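Local coordinates for protein glycosyl hydrolase, BNR repeat (Ralstonia eutropha, PDB 3B7F) that is a putative glycosyl hydrolase with BNR repeats, folded as a seven-bladed beta-propeller, whose substrate is not established, at residues P290-V295 with V315-D320. Sequence-based numbering, arbitrary orientation.
Sequences PRTVWV and VYVTRD. With EDO (1,2-ethanediol), chain H.
The indole of W294 lies alongside V317, whose CG2 sits over one face of the pyrrole part, 3.4 Å from W294 NE1, while V315 CG1 meets the ring edge 3.7 Å from W294 CD1. A chi1 of 69° puts V317 CG1 between the backbone N and carbonyl carbon, leaving CG2 anti to N and turned onto the indole. T292 CG2 lies over the same face, toward the rim of the benzene part. A broad flat ring suits this side, spanning two valines of the next strand, and its polar NE1 is satisfied by the carbonyl of E371. On the other side, V293 CB packs on T318 CG2 and V295 CG2 on Y316 CB; the beta-branched V293, V295 and T318 suit such extended backbone, while the Y316 ring leads away and its OH bonds R327.

Two antiparallel hydrogen-bonded pairs, V293 with T318 (T318 N to V293 O, 3.0 Å) and V295 with Y316, flank the non-hydrogen-bonded pair W294 with V317.

Beyond the strands, R291 bends at chi3 (64°), laying one guanidinium face over D320 CA; it makes no salt bridge with D320, whose carboxylate reaches S324. T292 OG1, bonded to D289, also accepts a 2.8 Å hydrogen bond from O2 of an ethanediol, probably from the crystallisation liquor; R319 NE gives the same O2 a weak hydrogen bond. T318 OG1 binds G322 N and S324 O in the turn that follows.

These are the middle strands of a four-stranded propeller blade: 282-285 flanks 293-297, 326-328 flanks 315-318, and W294 and V315 also pack against strand 356-359 of the next blade.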
ATOM      1  N   PRO A 290       9.298 -14.897   4.566  1.00 28.58           N
ATOM      2  CA  PRO A 290       7.932 -14.617   5.028  1.00 29.33           C
ATOM      3  C   PRO A 290       7.775 -14.325   6.519  1.00 27.23           C
ATOM      4  O   PRO A 290       6.680 -13.964   6.926  1.00 25.20           O
ATOM      5  CB  PRO A 290       7.150 -15.878   4.622  1.00 31.70           C
ATOM      6  CG  PRO A 290       8.130 -16.925   4.488  1.00 30.89           C
ATOM      7  CD  PRO A 290       9.426 -16.276   4.086  1.00 29.95           C
ATOM      8  N   ARG A 291       8.844 -14.484   7.306  1.00 27.87           N
ATOM      9  CA  ARG A 291       8.839 -14.200   8.750  1.00 27.37           C
ATOM     10  C   ARG A 291       9.196 -12.749   9.095  1.00 27.20           C
ATOM     11  O   ARG A 291       8.963 -12.329  10.221  1.00 26.64           O
ATOM     12  CB  ARG A 291       9.778 -15.169   9.482  1.00 27.43           C
ATOM     13  CG  ARG A 291       9.292 -16.615   9.413  1.00 30.85           C
ATOM     14  CD  ARG A 291      10.264 -17.699   9.937  1.00 31.99           C
ATOM     15  NE  ARG A 291      10.611 -17.667  11.364  1.00 46.61           N
ATOM     16  CZ  ARG A 291       9.826 -18.042  12.388  1.00 41.43           C
ATOM     17  NH1 ARG A 291       8.559 -18.414  12.214  1.00 43.54           N
ATOM     18  NH2 ARG A 291      10.302 -17.986  13.633  1.00 37.49           N
ATOM     19  N   THR A 292       9.735 -11.998   8.125  1.00 26.45           N
ATOM     20  CA  THR A 292      10.195 -10.633   8.346  1.00 24.63           C
ATOM     21  C   THR A 292       9.221  -9.612   7.774  1.00 24.44           C
ATOM     22  O   THR A 292       8.885  -9.648   6.587  1.00 24.15           O
ATOM     23  CB  THR A 292      11.611 -10.418   7.810  1.00 23.15           C
ATOM     24  OG1 THR A 292      12.481 -11.291   8.520  1.00 20.67           O
ATOM     25  CG2 THR A 292      12.074  -8.934   8.006  1.00 24.78           C
ATOM     26  N   VAL A 293       8.783  -8.716   8.654  1.00 25.37           N
ATOM     27  CA  VAL A 293       7.755  -7.712   8.371  1.00 26.26           C
ATOM     28  C   VAL A 293       8.106  -6.472   9.159  1.00 24.98           C
ATOM     29  O   VAL A 293       8.667  -6.585  10.255  1.00 26.03           O
ATOM     30  CB  VAL A 293       6.328  -8.274   8.745  1.00 28.60           C
ATOM     31  CG1 VAL A 293       5.309  -7.188   8.902  1.00 30.88           C
ATOM     32  CG2 VAL A 293       5.864  -9.311   7.703  1.00 31.14           C
ATOM     33  N   TRP A 294       7.817  -5.302   8.574  1.00 25.95           N
ATOM     34  CA  TRP A 294       8.041  -3.982   9.177  1.00 24.96           C
ATOM     35  C   TRP A 294       6.730  -3.220   9.274  1.00 25.18           C
ATOM     36  O   TRP A 294       5.936  -3.297   8.345  1.00 23.80           O
ATOM     37  CB  TRP A 294       8.998  -3.127   8.322  1.00 26.86           C
ATOM     38  CG  TRP A 294      10.374  -3.633   8.270  1.00 25.23           C
ATOM     39  CD1 TRP A 294      11.354  -3.349   9.143  1.00 24.52           C
ATOM     40  CD2 TRP A 294      10.932  -4.538   7.310  1.00 25.28           C
ATOM     41  NE1 TRP A 294      12.497  -3.990   8.793  1.00 28.95           N
ATOM     42  CE2 TRP A 294      12.267  -4.753   7.683  1.00 23.70           C
ATOM     43  CE3 TRP A 294      10.430  -5.187   6.170  1.00 20.63           C
ATOM     44  CZ2 TRP A 294      13.133  -5.574   6.952  1.00 24.25           C
ATOM     45  CZ3 TRP A 294      11.287  -5.993   5.429  1.00 23.94           C
ATOM     46  CH2 TRP A 294      12.631  -6.174   5.822  1.00 26.57           C
ATOM     47  N   VAL A 295       6.530  -2.493  10.386  1.00 21.71           N
ATOM     48  CA  VAL A 295       5.393  -1.606  10.607  1.00 23.65           C
ATOM     49  C   VAL A 295       5.905  -0.221  11.108  1.00 24.62           C
ATOM     50  O   VAL A 295       7.067  -0.076  11.422  1.00 24.08           O
ATOM     51  CB  VAL A 295       4.312  -2.208  11.598  1.00 23.48           C
ATOM     52  CG1 VAL A 295       3.663  -3.463  10.968  1.00 15.69           C
ATOM     53  CG2 VAL A 295       4.894  -2.501  13.040  1.00 16.53           C
ATOM     54  N   VAL A 315      10.282   2.478  13.484  1.00 23.88           N
ATOM     55  CA  VAL A 315       9.779   1.375  12.705  1.00 24.40           C
ATOM     56  C   VAL A 315       9.926   0.189  13.663  1.00 24.95           C
ATOM     57  O   VAL A 315      10.830   0.186  14.517  1.00 24.17           O
ATOM     58  CB  VAL A 315      10.646   1.152  11.416  1.00 24.68           C
ATOM     59  CG1 VAL A 315      10.463  -0.234  10.824  1.00 14.63           C
ATOM     60  CG2 VAL A 315      10.398   2.240  10.398  1.00 21.84           C
ATOM     61  N   TYR A 316       9.049  -0.810  13.562  1.00 24.46           N
ATOM     62  CA  TYR A 316       9.235  -2.045  14.339  1.00 22.08           C
ATOM     63  C   TYR A 316       9.372  -3.151  13.342  1.00 22.91           C
ATOM     64  O   TYR A 316       8.645  -3.183  12.361  1.00 22.86           O
ATOM     65  CB  TYR A 316       8.107  -2.329  15.357  1.00 21.32           C
ATOM     66  CG  TYR A 316       8.333  -1.651  16.688  1.00 25.91           C
ATOM     67  CD1 TYR A 316       8.197  -0.275  16.811  1.00 20.04           C
ATOM     68  CD2 TYR A 316       8.729  -2.377  17.814  1.00 21.84           C
ATOM     69  CE1 TYR A 316       8.430   0.371  17.979  1.00 20.14           C
ATOM     70  CE2 TYR A 316       8.957  -1.734  18.997  1.00 24.72           C
ATOM     71  CZ  TYR A 316       8.784  -0.359  19.082  1.00 26.51           C
ATOM     72  OH  TYR A 316       8.997   0.309  20.262  1.00 23.63           O
ATOM     73  N   VAL A 317      10.334  -4.042  13.593  1.00 25.36           N
ATOM     74  CA  VAL A 317      10.540  -5.228  12.777  1.00 26.10           C
ATOM     75  C   VAL A 317      10.201  -6.486  13.586  1.00 26.98           C
ATOM     76  O   VAL A 317      10.291  -6.482  14.818  1.00 23.58           O
ATOM     77  CB  VAL A 317      12.017  -5.333  12.287  1.00 27.15           C
ATOM     78  CG1 VAL A 317      12.941  -5.639  13.453  1.00 21.60           C
ATOM     79  CG2 VAL A 317      12.180  -6.390  11.174  1.00 23.27           C
ATOM     80  N   THR A 318       9.761  -7.531  12.872  1.00 27.80           N
ATOM     81  CA  THR A 318       9.651  -8.891  13.406  1.00 26.90           C
ATOM     82  C   THR A 318      10.426  -9.768  12.405  1.00 26.53           C
ATOM     83  O   THR A 318      10.362  -9.518  11.231  1.00 23.25           O
ATOM     84  CB  THR A 318       8.199  -9.419  13.608  1.00 26.45           C
ATOM     85  OG1 THR A 318       8.267 -10.731  14.195  1.00 26.65           O
ATOM     86  CG2 THR A 318       7.378  -9.465  12.289  1.00 17.83           C
ATOM     87  N   ARG A 319      11.239 -10.688  12.896  1.00 27.16           N
ATOM     88  CA  ARG A 319      11.943 -11.665  12.065  1.00 29.73           C
ATOM     89  C   ARG A 319      11.485 -13.097  12.357  1.00 28.31           C
ATOM     90  O   ARG A 319      12.080 -14.056  11.865  1.00 29.65           O
ATOM     91  CB  ARG A 319      13.448 -11.501  12.271  1.00 30.75           C
ATOM     92  CG  ARG A 319      13.933 -10.075  11.849  1.00 29.62           C
ATOM     93  CD  ARG A 319      15.452 -10.024  11.715  1.00 39.10           C
ATOM     94  NE  ARG A 319      15.916  -8.881  10.896  1.00 43.60           N
ATOM     95  CZ  ARG A 319      16.217  -7.672  11.367  1.00 45.15           C
ATOM     96  NH1 ARG A 319      16.141  -7.382  12.657  1.00 48.12           N
ATOM     97  NH2 ARG A 319      16.604  -6.740  10.527  1.00 48.97           N
ATOM     98  N   ASP A 320      10.394 -13.228  13.117  1.00 28.42           N
ATOM     99  CA  ASP A 320       9.854 -14.515  13.557  1.00 27.35           C
ATOM    100  C   ASP A 320       8.333 -14.557  13.397  1.00 25.04           C
ATOM    101  O   ASP A 320       7.642 -15.128  14.224  1.00 28.12           O
ATOM    102  CB  ASP A 320      10.307 -14.824  15.011  1.00 27.69           C
ATOM    103  CG  ASP A 320       9.931 -13.729  16.015  1.00 27.59           C
ATOM    104  OD1 ASP A 320       9.047 -12.871  15.752  1.00 25.14           O
ATOM    105  OD2 ASP A 320      10.525 -13.731  17.101  1.00 24.06           O
TER
HETATM  106  C1  EDO H 400      16.771 -12.268   7.184  1.00 62.99           C
HETATM  107  O1  EDO H 400      15.699 -12.843   6.418  1.00 56.86           O
HETATM  108  C2  EDO H 400      16.383 -10.938   7.853  1.00 62.14           C
HETATM  109  O2  EDO H 400      15.228 -10.998   8.728  1.00 51.65           O
HETATM  110  O   HOH W   1      13.301 -16.496  13.405  1.00 51.38           O